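Local coordinates for voltage-sensor containing phosphatase (Ciona intestinalis, PDB 3V0F), which probably removes phosphate from phosphoinositide lipids, its PTEN-like phosphatase and C2 domains working under the control of a membrane voltage sensor, at residues L202-V207 against K261-L266; G220-M225 against S276-L281; E174-I179 against E310-H315. The protein carries 1 engineered substitution. All blocks are in the same frame, centred on the assembly; numbering follows the deposited sequence.

Contact 1 (L202-V207 against K261-L266)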
ATOM      1  N   LEU A 202      11.127  -3.915 -18.922  1.00 19.80           N
ATOM      2  CA  LEU A 202      10.818  -2.632 -19.520  1.00 19.31           C
ATOM      3  C   LEU A 202      11.914  -1.631 -19.222  1.00 19.12           C
ATOM      4  O   LEU A 202      12.648  -1.778 -18.241  1.00 19.01           O
ATOM      5  CB  LEU A 202       9.508  -2.074 -18.939  1.00 19.62           C
ATOM      6  CG  LEU A 202       8.227  -2.884 -19.114  1.00 19.51           C
ATOM      7  CD1 LEU A 202       7.134  -2.229 -18.294  1.00 19.56           C
ATOM      8  CD2 LEU A 202       7.846  -2.931 -20.582  1.00 22.47           C
ATOM      9  N   LYS A 203      12.030  -0.613 -20.071  1.00 18.89           N
ATOM     10  CA  LYS A 203      12.833   0.562 -19.741  1.00 19.50           C
ATOM     11  C   LYS A 203      11.933   1.786 -19.866  1.00 19.02           C
ATOM     12  O   LYS A 203      11.185   1.909 -20.827  1.00 19.87           O
ATOM     13  CB  LYS A 203      14.029   0.709 -20.688  1.00 20.97           C
ATOM     14  CG  LYS A 203      15.214  -0.184 -20.362  1.00 22.68           C
ATOM     15  CD  LYS A 203      16.446   0.105 -21.222  1.00 25.45           C
ATOM     16  CE  LYS A 203      17.624  -0.704 -20.689  1.00 26.98           C
ATOM     17  NZ  LYS A 203      18.941  -0.306 -21.252  1.00 30.01           N
ATOM     18  N   VAL A 204      11.993   2.700 -18.899  1.00 17.79           N
ATOM     19  CA  VAL A 204      11.271   3.959 -19.015  1.00 17.87           C
ATOM     20  C   VAL A 204      12.044   4.877 -19.953  1.00 17.73           C
ATOM     21  O   VAL A 204      13.254   5.098 -19.758  1.00 18.77           O
ATOM     22  CB  VAL A 204      11.103   4.641 -17.648  1.00 17.45           C
ATOM     23  CG1 VAL A 204      10.494   6.040 -17.803  1.00 17.74           C
ATOM     24  CG2 VAL A 204      10.233   3.786 -16.722  1.00 18.70           C
ATOM     25  N   THR A 205      11.358   5.392 -20.973  1.00 18.26           N
ATOM     26  CA  THR A 205      11.974   6.327 -21.919  1.00 18.97           C
ATOM     27  C   THR A 205      11.340   7.719 -21.891  1.00 17.29           C
ATOM     28  O   THR A 205      11.881   8.663 -22.476  1.00 18.43           O
ATOM     29  CB  THR A 205      11.927   5.791 -23.362  1.00 19.53           C
ATOM     30  OG1 THR A 205      10.562   5.547 -23.713  1.00 22.89           O
ATOM     31  CG2 THR A 205      12.729   4.485 -23.485  1.00 21.67           C
ATOM     32  N   GLY A 206      10.197   7.859 -21.223  1.00 17.03           N
ATOM     33  CA  GLY A 206       9.555   9.162 -21.090  1.00 16.41           C
ATOM     34  C   GLY A 206       8.625   9.248 -19.904  1.00 16.92           C
ATOM     35  O   GLY A 206       8.126   8.229 -19.412  1.00 16.57           O
ATOM     36  N   VAL A 207       8.389  10.478 -19.452  1.00 15.90           N
ATOM     37  CA  VAL A 207       7.361  10.762 -18.450  1.00 17.09           C
ATOM     38  C   VAL A 207       6.620  12.029 -18.857  1.00 16.74           C
ATOM     39  O   VAL A 207       7.232  13.011 -19.279  1.00 17.98           O
ATOM     40  CB  VAL A 207       7.943  10.858 -16.985  1.00 17.30           C
ATOM     41  CG1 VAL A 207       9.082  11.889 -16.879  1.00 19.01           C
ATOM     42  CG2 VAL A 207       6.843  11.129 -15.950  1.00 18.45           C
ATOM     43  N   LYS A 261      16.522   9.314 -19.853  1.00 18.10           N
ATOM     44  CA  LYS A 261      17.752   8.724 -20.397  1.00 18.73           C
ATOM     45  C   LYS A 261      18.375   7.756 -19.416  1.00 17.82           C
ATOM     46  O   LYS A 261      18.255   7.930 -18.198  1.00 18.36           O
ATOM     47  CB  LYS A 261      18.770   9.812 -20.714  1.00 19.32           C
ATOM     48  CG  LYS A 261      18.268  10.880 -21.662  1.00 21.47           C
ATOM     49  CD  LYS A 261      19.381  11.907 -21.878  1.00 24.19           C
ATOM     50  CE  LYS A 261      18.895  13.242 -22.427  1.00 27.20           C
ATOM     51  NZ  LYS A 261      20.026  14.240 -22.441  1.00 27.82           N
ATOM     52  N   ASN A 262      19.042   6.729 -19.953  1.00 18.67           N
ATOM     53  CA  ASN A 262      19.885   5.823 -19.154  1.00 19.51           C
ATOM     54  C   ASN A 262      19.137   4.940 -18.155  1.00 19.10           C
ATOM     55  O   ASN A 262      19.715   4.456 -17.178  1.00 19.86           O
ATOM     56  CB  ASN A 262      21.009   6.607 -18.457  1.00 19.99           C
ATOM     57  CG  ASN A 262      21.817   7.426 -19.421  1.00 22.11           C
ATOM     58  OD1 ASN A 262      22.246   6.931 -20.467  1.00 24.17           O
ATOM     59  ND2 ASN A 262      22.042   8.689 -19.079  1.00 22.70           N
ATOM     60  N   CYS A 263      17.851   4.707 -18.392  1.00 18.69           N
ATOM     61  CA  CYS A 263      17.127   3.830 -17.488  1.00 18.06           C
ATOM     62  C   CYS A 263      17.665   2.401 -17.599  1.00 18.45           C
ATOM     63  O   CYS A 263      17.800   1.880 -18.705  1.00 19.88           O
ATOM     64  CB  CYS A 263      15.647   3.830 -17.829  1.00 18.72           C
ATOM     65  SG  CYS A 263      14.619   2.967 -16.645  1.00 18.36           S
ATOM     66  N   PRO A 264      17.952   1.749 -16.466  1.00 18.45           N
ATOM     67  CA  PRO A 264      18.314   0.320 -16.560  1.00 19.02           C
ATOM     68  C   PRO A 264      17.097  -0.542 -16.915  1.00 18.81           C
ATOM     69  O   PRO A 264      15.945  -0.061 -16.865  1.00 19.15           O
ATOM     70  CB  PRO A 264      18.772  -0.018 -15.147  1.00 19.33           C
ATOM     71  CG  PRO A 264      18.063   0.994 -14.259  1.00 19.98           C
ATOM     72  CD  PRO A 264      17.970   2.248 -15.076  1.00 18.96           C
ATOM     73  N   VAL A 265      17.332  -1.811 -17.236  1.00 19.65           N
ATOM     74  CA  VAL A 265      16.221  -2.737 -17.437  1.00 20.09           C
ATOM     75  C   VAL A 265      15.468  -2.860 -16.116  1.00 19.73           C
ATOM     76  O   VAL A 265      16.083  -3.045 -15.071  1.00 21.50           O
ATOM     77  CB  VAL A 265      16.714  -4.124 -17.900  1.00 20.80           C
ATOM     78  CG1 VAL A 265      15.534  -5.036 -18.131  1.00 22.76           C
ATOM     79  CG2 VAL A 265      17.539  -4.025 -19.175  1.00 24.16           C
ATOM     80  N   LEU A 266      14.140  -2.725 -16.175  1.00 18.16           N
ATOM     81  CA  LEU A 266      13.279  -2.809 -15.005  1.00 17.84           C
ATOM     82  C   LEU A 266      12.458  -4.082 -15.056  1.00 17.62           C
ATOM     83  O   LEU A 266      11.951  -4.463 -16.112  1.00 18.94           O
ATOM     84  CB  LEU A 266      12.325  -1.615 -14.953  1.00 17.30           C
ATOM     85  CG  LEU A 266      12.958  -0.226 -15.030  1.00 17.05           C
ATOM     86  CD1 LEU A 266      11.850   0.817 -15.121  1.00 17.79           C
ATOM     87  CD2 LEU A 266      13.850   0.039 -13.841  1.00 17.80           C
TER
HETATM   88  O   HOH W   1      19.257   2.679 -20.974  1.00 38.25           O
HETATM   89  O   HOH W   2      15.814   5.575 -20.568  1.00 21.10           O
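Lys-203 reaches across the backbone of segment 261-266, its methylenes passing the carbonyl of Cys-263, while the next residue, Val-204, meets Cys-263 and Leu-266 from the other face of its strand. The lysine chain is extended beyond CG, with CG anti to its own carbonyl carbon (chi1 -80°), and this brings CE to 3.3 Å from Cys-263 O. CE also rests against one branch of Val-265, 3.7 Å from CG2. The amino group reaches the same carbonyl through a water, which accepts from Lys-203 NZ and donates to Cys-263 O. On the other face, the sulfur of Cys-263 points at the strand backbone, and Val-204 N donates to Cys-263 SG in a long 3.5 Å bond. The thiol carbon CB sits 3.3 Å from Val-204 O, and a second water donates to that oxygen and accepts from Cys-263 N, standing in for a direct bond between the two backbones. Val-204 uses its CG2 methyl against Leu-266, 3.7 Å from CD1, the two side chains crossing at a slant. Further along, Leu-202 and Leu-266 form one antiparallel hydrogen-bonded pair, and the shorter of its two bonds runs 2.7 Å from Leu-266 N to Leu-202 O. The segment 261-266 thus follows the edge of strand 202-210 just after strand 255-260 has left it, on its way to strand 269-276. Strand 328-335 flanks the opposite edge of 202-210, and Ile-227 of strand 223-229, in the facing sheet of the C2 sandwich, packs against Val-204, Cys-263 and Leu-266.

Contact 2 (G220-M225 against S276-L281)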
ATOM      1  N   GLY A 220       7.392  22.046 -14.496  1.00 20.49           N
ATOM      2  CA  GLY A 220       8.302  20.901 -14.375  1.00 20.63           C
ATOM      3  C   GLY A 220       9.689  21.224 -13.834  1.00 21.04           C
ATOM      4  O   GLY A 220      10.436  20.311 -13.503  1.00 21.23           O
ATOM      5  N   SER A 221      10.031  22.508 -13.722  1.00 21.51           N
ATOM      6  CA  SER A 221      11.414  22.907 -13.393  1.00 21.97           C
ATOM      7  C   SER A 221      11.864  22.652 -11.944  1.00 21.51           C
ATOM      8  O   SER A 221      13.049  22.746 -11.636  1.00 23.64           O
ATOM      9  CB  SER A 221      11.660  24.377 -13.754  1.00 22.77           C
ATOM     10  OG  SER A 221      10.936  25.249 -12.899  1.00 24.57           O
ATOM     11  N   ASP A 222      10.937  22.355 -11.053  1.00 20.48           N
ATOM     12  CA  ASP A 222      11.292  22.020  -9.672  1.00 19.52           C
ATOM     13  C   ASP A 222      11.356  20.514  -9.455  1.00 18.32           C
ATOM     14  O   ASP A 222      11.730  20.084  -8.377  1.00 18.58           O
ATOM     15  CB  ASP A 222      10.242  22.570  -8.700  1.00 20.13           C
ATOM     16  CG  ASP A 222       8.824  22.147  -9.087  1.00 20.78           C
ATOM     17  OD1 ASP A 222       8.379  22.566 -10.178  1.00 22.32           O
ATOM     18  OD2 ASP A 222       8.164  21.381  -8.340  1.00 22.55           O
ATOM     19  N   LEU A 223      10.933  19.726 -10.444  1.00 17.19           N
ATOM     20  CA  LEU A 223      10.688  18.297 -10.213  1.00 16.12           C
ATOM     21  C   LEU A 223      11.866  17.407 -10.514  1.00 15.96           C
ATOM     22  O   LEU A 223      12.678  17.682 -11.395  1.00 15.68           O
ATOM     23  CB  LEU A 223       9.496  17.831 -11.047  1.00 17.02           C
ATOM     24  CG  LEU A 223       8.135  18.433 -10.693  1.00 18.29           C
ATOM     25  CD1 LEU A 223       7.095  17.976 -11.720  1.00 19.07           C
ATOM     26  CD2 LEU A 223       7.733  18.065  -9.263  1.00 20.84           C
ATOM     27  N   SER A 224      11.937  16.320  -9.755  1.00 15.08           N
ATOM     28  CA  SER A 224      12.841  15.219 -10.046  1.00 14.50           C
ATOM     29  C   SER A 224      12.051  13.932  -9.904  1.00 14.45           C
ATOM     30  O   SER A 224      11.012  13.895  -9.254  1.00 14.92           O
ATOM     31  CB  SER A 224      14.063  15.246  -9.118  1.00 15.51           C
ATOM     32  OG  SER A 224      13.676  15.348  -7.765  1.00 18.12           O
ATOM     33  N   MET A 225      12.547  12.874 -10.537  1.00 14.47           N
ATOM     34  CA  MET A 225      11.877  11.573 -10.518  1.00 14.24           C
ATOM     35  C   MET A 225      12.900  10.491 -10.175  1.00 13.96           C
ATOM     36  O   MET A 225      13.952  10.415 -10.812  1.00 15.12           O
ATOM     37  CB  MET A 225      11.244  11.274 -11.884  1.00 15.43           C
ATOM     38  CG  MET A 225      10.466   9.965 -11.916  1.00 15.43           C
ATOM     39  SD  MET A 225       9.839   9.572 -13.564  1.00 17.49           S
ATOM     40  CE  MET A 225      11.349   9.120 -14.428  1.00 19.29           C
ATOM     41  N   SER A 276      10.334  17.604  -5.235  1.00 17.91           N
ATOM     42  CA  SER A 276      10.298  18.990  -5.672  1.00 19.46           C
ATOM     43  C   SER A 276      11.232  19.850  -4.844  1.00 21.05           C
ATOM     44  O   SER A 276      11.297  19.710  -3.614  1.00 22.39           O
ATOM     45  CB  SER A 276       8.886  19.549  -5.541  1.00 19.85           C
ATOM     46  OG  SER A 276       8.843  20.923  -5.877  1.00 21.81           O
ATOM     47  N   THR A 277      11.920  20.771  -5.520  1.00 22.52           N
ATOM     48  CA  THR A 277      12.711  21.784  -4.838  1.00 24.15           C
ATOM     49  C   THR A 277      11.821  22.895  -4.259  1.00 25.40           C
ATOM     50  O   THR A 277      12.311  23.757  -3.513  1.00 26.57           O
ATOM     51  CB  THR A 277      13.773  22.398  -5.774  1.00 24.75           C
ATOM     52  OG1 THR A 277      13.140  22.976  -6.922  1.00 26.07           O
ATOM     53  CG2 THR A 277      14.822  21.354  -6.200  1.00 25.41           C
ATOM     54  N   SER A 278      10.531  22.899  -4.604  1.00 25.60           N
ATOM     55  CA  SER A 278       9.596  23.919  -4.096  1.00 26.87           C
ATOM     56  C   SER A 278       9.028  23.492  -2.757  1.00 27.70           C
ATOM     57  O   SER A 278       8.264  22.529  -2.678  1.00 27.92           O
ATOM     58  CB  SER A 278       8.434  24.114  -5.072  1.00 27.57           C
ATOM     59  OG  SER A 278       8.854  24.779  -6.244  1.00 29.83           O
ATOM     60  N   LYS A 279       9.382  24.220  -1.706  1.00 28.99           N
ATOM     61  CA  LYS A 279       8.827  23.968  -0.383  0.56 29.26           C
ATOM     62  C   LYS A 279       7.309  24.171  -0.388  1.00 28.87           C
ATOM     63  O   LYS A 279       6.590  23.561   0.412  1.00 29.65           O
ATOM     64  CB  LYS A 279       9.522  24.836   0.681  0.56 29.74           C
ATOM     65  CG  LYS A 279       9.804  26.296   0.282  0.56 31.88           C
ATOM     66  CD  LYS A 279      11.007  26.462  -0.671  0.56 33.71           C
ATOM     67  CE  LYS A 279      12.334  26.507   0.072  0.56 34.90           C
ATOM     68  NZ  LYS A 279      13.493  26.597  -0.865  0.56 35.53           N
ATOM     69  N   SER A 280       6.831  24.998  -1.323  1.00 28.19           N
ATOM     70  CA  SER A 280       5.407  25.285  -1.516  1.00 27.98           C
ATOM     71  C   SER A 280       4.569  24.110  -2.028  1.00 26.99           C
ATOM     72  O   SER A 280       3.344  24.147  -1.959  1.00 28.01           O
ATOM     73  CB  SER A 280       5.225  26.498  -2.449  1.00 28.74           C
ATOM     74  OG  SER A 280       5.771  26.242  -3.734  1.00 30.59           O
ATOM     75  N   LEU A 281       5.229  23.074  -2.547  1.00 24.92           N
ATOM     76  CA  LEU A 281       4.539  21.854  -2.933  1.00 23.66           C
ATOM     77  C   LEU A 281       4.624  20.850  -1.781  1.00 22.97           C
ATOM     78  O   LEU A 281       5.691  20.303  -1.516  1.00 22.68           O
ATOM     79  CB  LEU A 281       5.142  21.271  -4.210  1.00 22.79           C
ATOM     80  CG  LEU A 281       4.424  20.027  -4.741  1.00 21.45           C
ATOM     81  CD1 LEU A 281       2.950  20.336  -5.072  1.00 22.78           C
ATOM     82  CD2 LEU A 281       5.149  19.491  -5.967  1.00 20.19           C
TER
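Asp-222 and Ser-276 meet where two antiparallel strands of the C2 sandwich, 223-229 and 269-276, run out into turns, and the serine at the strand end is the start of an ST turn. Packing is tight round the aspartate. Its CG is tucked between the backbone N and the carbonyl carbon (chi1 52°), which sets the carboxylate beside Ser-276 while the main-chain oxygen remains open to Thr-277. Ser-276 OG donates to the anti lone pair of Asp-222 OD2 at 2.6 Å. The other carboxylate oxygen, OD1, takes a bond from the backbone N of Arg-217, in the loop before strand 223-229, so the two oxygens are held by separate pieces of chain. Thr-277 N donates to Asp-222 O at 2.9 Å, the donor tilted 15° from the carbonyl plane. Ser-276 CA closes on that same oxygen with a CA-H...O contact of 3.3 Å, and Ser-278 OG lies 3.6 Å from Asp-222 CB. One residue further in, Leu-223 and Ser-276 form a non-hydrogen-bonded pair. The apolar side is looser: Leu-223 CD2 comes no closer than 4.4 Å to Leu-281 CD2, although Leu-281 itself is buried against Pro-289 and Tyr-323. Toward solvent lies Thr-277, an exposed residue whose OG1 merely rests 3.4 Å from Asp-222 CB. Lys-279 and Ser-280, in the middle of the type I turn from Ser-278 to Leu-281, are exposed too. The hydroxyl of Ser-276 links the two turns: besides donating to Asp-222, OG accepts from Ser-278 N at 2.9 Å.

Contact 3 (E174-I179 against E310-H315)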
ATOM      1  N   GLU A 174      -5.127   2.997   2.496  1.00 13.31           N
ATOM      2  CA  GLU A 174      -4.576   4.344   2.683  0.51 13.53           C
ATOM      3  C   GLU A 174      -3.996   4.982   1.433  1.00 12.96           C
ATOM      4  O   GLU A 174      -3.862   6.212   1.388  1.00 15.31           O
ATOM      5  CB  GLU A 174      -3.550   4.378   3.811  0.51 14.84           C
ATOM      6  CG  GLU A 174      -4.182   4.283   5.168  0.51 16.37           C
ATOM      7  CD  GLU A 174      -3.186   4.427   6.286  0.51 18.77           C
ATOM      8  OE1 GLU A 174      -3.548   5.044   7.298  0.51 19.07           O
ATOM      9  OE2 GLU A 174      -2.042   3.933   6.149  0.51 19.57           O
ATOM     10  N   THR A 175      -3.686   4.176   0.409  1.00 12.64           N
ATOM     11  CA  THR A 175      -3.051   4.705  -0.799  1.00 12.25           C
ATOM     12  C   THR A 175      -3.681   4.161  -2.068  1.00 11.80           C
ATOM     13  O   THR A 175      -4.397   3.141  -2.057  1.00 13.25           O
ATOM     14  CB  THR A 175      -1.514   4.477  -0.845  1.00 11.86           C
ATOM     15  OG1 THR A 175      -1.254   3.131  -1.239  1.00 12.33           O
ATOM     16  CG2 THR A 175      -0.857   4.769   0.495  1.00 14.54           C
ATOM     17  N   ALA A 176      -3.425   4.868  -3.165  1.00 11.71           N
ATOM     18  CA  ALA A 176      -3.895   4.400  -4.468  1.00 12.02           C
ATOM     19  C   ALA A 176      -3.169   3.131  -4.923  1.00 11.30           C
ATOM     20  O   ALA A 176      -3.776   2.263  -5.560  1.00 12.28           O
ATOM     21  CB  ALA A 176      -3.790   5.503  -5.510  1.00 13.01           C
ATOM     22  N   SER A 177      -1.874   3.010  -4.616  1.00 11.14           N
ATOM     23  CA  SER A 177      -1.131   1.796  -5.002  1.00 11.56           C
ATOM     24  C   SER A 177      -1.663   0.596  -4.231  1.00 10.38           C
ATOM     25  O   SER A 177      -1.680  -0.510  -4.757  1.00 11.16           O
ATOM     26  CB  SER A 177       0.361   1.930  -4.772  1.00 11.66           C
ATOM     27  OG  SER A 177       0.952   2.898  -5.590  1.00 11.88           O
ATOM     28  N   GLN A 178      -2.110   0.797  -2.988  1.00 10.73           N
ATOM     29  CA  GLN A 178      -2.722  -0.301  -2.241  1.00 10.96           C
ATOM     30  C   GLN A 178      -3.966  -0.841  -2.957  1.00 11.15           C
ATOM     31  O   GLN A 178      -4.121  -2.055  -3.122  1.00 12.11           O
ATOM     32  CB  GLN A 178      -2.984   0.108  -0.794  1.00 11.21           C
ATOM     33  CG  GLN A 178      -1.650   0.232  -0.049  1.00 11.28           C
ATOM     34  CD  GLN A 178      -1.778   0.927   1.303  1.00 11.49           C
ATOM     35  OE1 GLN A 178      -2.830   1.496   1.636  1.00 12.51           O
ATOM     36  NE2 GLN A 178      -0.692   0.907   2.092  1.00 11.63           N
ATOM     37  N   ILE A 179      -4.822   0.054  -3.443  1.00 11.07           N
ATOM     38  CA  ILE A 179      -5.947  -0.356  -4.276  1.00 11.41           C
ATOM     39  C   ILE A 179      -5.457  -1.106  -5.530  1.00 11.13           C
ATOM     40  O   ILE A 179      -5.977  -2.177  -5.880  1.00 12.08           O
ATOM     41  CB  ILE A 179      -6.836   0.855  -4.670  1.00 12.41           C
ATOM     42  CG1 ILE A 179      -7.472   1.492  -3.422  1.00 13.22           C
ATOM     43  CG2 ILE A 179      -7.892   0.445  -5.707  1.00 13.30           C
ATOM     44  CD1 ILE A 179      -8.323   2.735  -3.719  1.00 15.58           C
ATOM     45  N   GLU A 310      -5.504   7.785  -8.912  1.00 13.52           N
ATOM     46  CA  GLU A 310      -4.643   6.603  -8.981  1.00 13.56           C
ATOM     47  C   GLU A 310      -3.199   6.861  -8.553  1.00 13.02           C
ATOM     48  O   GLU A 310      -2.380   5.960  -8.629  1.00 13.46           O
ATOM     49  CB  GLU A 310      -4.640   6.056 -10.399  1.00 13.75           C
ATOM     50  CG  GLU A 310      -5.982   5.555 -10.894  1.00 16.10           C
ATOM     51  CD  GLU A 310      -5.838   5.036 -12.317  1.00 18.58           C
ATOM     52  OE1 GLU A 310      -5.676   5.847 -13.242  1.00 19.13           O
ATOM     53  OE2 GLU A 310      -5.832   3.795 -12.513  1.00 23.38           O
ATOM     54  N   ILE A 311      -2.881   8.081  -8.124  1.00 12.68           N
ATOM     55  CA  ILE A 311      -1.513   8.453  -7.760  1.00 11.94           C
ATOM     56  C   ILE A 311      -1.451   8.641  -6.238  1.00 12.38           C
ATOM     57  O   ILE A 311      -2.367   9.212  -5.652  1.00 12.57           O
ATOM     58  CB  ILE A 311      -1.068   9.722  -8.498  1.00 12.64           C
ATOM     59  CG1 ILE A 311      -1.139   9.503 -10.008  1.00 13.69           C
ATOM     60  CG2 ILE A 311       0.337  10.104  -8.109  1.00 12.96           C
ATOM     61  CD1 ILE A 311      -1.076  10.799 -10.853  1.00 16.87           C
ATOM     62  N   ASP A 312      -0.385   8.148  -5.597  1.00 11.83           N
ATOM     63  CA  ASP A 312      -0.277   8.249  -4.142  1.00 12.14           C
ATOM     64  C   ASP A 312       0.084   9.668  -3.711  1.00 12.23           C
ATOM     65  O   ASP A 312       1.171  10.186  -4.044  1.00 12.32           O
ATOM     66  CB  ASP A 312       0.761   7.261  -3.611  1.00 11.54           C
ATOM     67  CG  ASP A 312       0.404   5.824  -3.925  1.00 11.92           C
ATOM     68  OD1 ASP A 312       1.343   4.998  -4.023  1.00 12.20           O
ATOM     69  OD2 ASP A 312      -0.805   5.516  -4.045  1.00 12.81           O
ATOM     70  N   ASN A 313      -0.883  10.266  -2.997  1.00 12.40           N
ATOM     71  CA  ASN A 313      -0.920  11.605  -2.350  1.00 12.73           C
ATOM     72  C   ASN A 313      -1.951  12.496  -3.045  1.00 13.26           C
ATOM     73  O   ASN A 313      -2.830  13.004  -2.365  1.00 13.70           O
ATOM     74  CB  ASN A 313       0.443  12.293  -2.169  1.00 13.32           C
ATOM     75  CG  ASN A 313       1.360  11.553  -1.204  1.00 13.39           C
ATOM     76  OD1 ASN A 313       0.911  10.758  -0.378  1.00 14.74           O
ATOM     77  ND2 ASN A 313       2.662  11.806  -1.324  1.00 13.94           N
ATOM     78  N   PRO A 314      -1.899  12.629  -4.395  1.00 13.12           N
ATOM     79  CA  PRO A 314      -2.997  13.324  -5.069  1.00 14.08           C
ATOM     80  C   PRO A 314      -4.344  12.624  -4.898  1.00 14.19           C
ATOM     81  O   PRO A 314      -5.374  13.240  -5.132  1.00 15.30           O
ATOM     82  CB  PRO A 314      -2.541  13.336  -6.537  1.00 13.52           C
ATOM     83  CG  PRO A 314      -1.055  13.253  -6.471  1.00 14.25           C
ATOM     84  CD  PRO A 314      -0.846  12.238  -5.361  1.00 13.66           C
ATOM     85  N   HIS A 315      -4.357  11.353  -4.508  1.00 13.80           N
ATOM     86  CA  HIS A 315      -5.603  10.625  -4.327  1.00 14.66           C
ATOM     87  C   HIS A 315      -6.404  11.146  -3.138  1.00 15.14           C
ATOM     88  O   HIS A 315      -7.588  10.847  -3.005  1.00 16.53           O
ATOM     89  CB  HIS A 315      -5.318   9.123  -4.209  1.00 13.38           C
ATOM     90  CG  HIS A 315      -4.786   8.700  -2.874  1.00 13.79           C
ATOM     91  ND1 HIS A 315      -3.526   9.036  -2.417  1.00 14.37           N
ATOM     92  CD2 HIS A 315      -5.350   7.935  -1.911  1.00 15.01           C
ATOM     93  CE1 HIS A 315      -3.351   8.501  -1.218  1.00 14.66           C
ATOM     94  NE2 HIS A 315      -4.449   7.840  -0.885  1.00 15.27           N
TER
HETATM   95  O   HOH W   3       1.417   3.221  -1.882  1.00 12.28           O
HETATM   96  O   HOH W   4      -0.462   5.043  -7.035  1.00 16.56           O
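A buried aspartate of the C2 domain, Asp-312, sets its carboxylate against the first turn of a phosphatase-domain helix, gripping Ser-177 with both oxygens. Ser-177 N donates to the syn lone pair of Asp-312 OD2 at 2.8 Å. Ser-177 OG donates to the other oxygen, Asp-312 OD1, at 2.6 Å, coming in on the syn side but 26° out of the carboxylate plane. The helix has its own cap as well: Thr-175 and Gln-178 form a capping box in which Thr-175 OG1 accepts from Gln-178 N. A water then links Thr-175 OG1 to Asp-312 OD1, and another donates to both Ser-177 OG and Glu-310 O. The methyl of Ala-176 packs against both Asp-312 and Glu-310, its CB 3.3 Å from Asp-312 OD2 and 3.4 Å from Glu-310 C. His-315 packs over the backbone N of the same alanine. With CG held between its backbone N and carbonyl carbon (chi1 77°), the ring turns one face to Ala-176 N, which stands 3.8 Å above the ring centre. Its edge reaches Glu-174, NE2 donating to Glu-174 O at 2.9 Å, while ND1 accepts from Asn-313 N almost in the ring plane. Two opposite roles for its nitrogens fix the flip of the imidazole and suggest a neutral ring protonated at NE2. The carboxylate, placed at a helix start with backbone and hydroxyl donors, is probably stabilised as an anion, and through it the two domains are joined by directed polar bonds in a buried setting.

Overall arrangement
Contact 3 joins the phosphatase domain to the C2 domain, whereas contacts 1 and 2 both lie within the C2 sandwich. Along the chain, helix 176-191 comes first and strand 202-210 follows it; contacts 1 and 2 interleave, and both are nested inside the loop that contact 3 closes. The three centres are about 20 to 23 Å apart. Contacts 1 and 2 touch where the facing sheets pack, Val-207 CG1 of strand 202-210 lying 4.1 Å from Met-225 SD of strand 223-229. Contact 3 touches neither, its nearest atoms remaining about 8 Å from contact 2 and 9 Å from contact 1. The sandwich is thus tied at two places internally and docked on the phosphatase through a third.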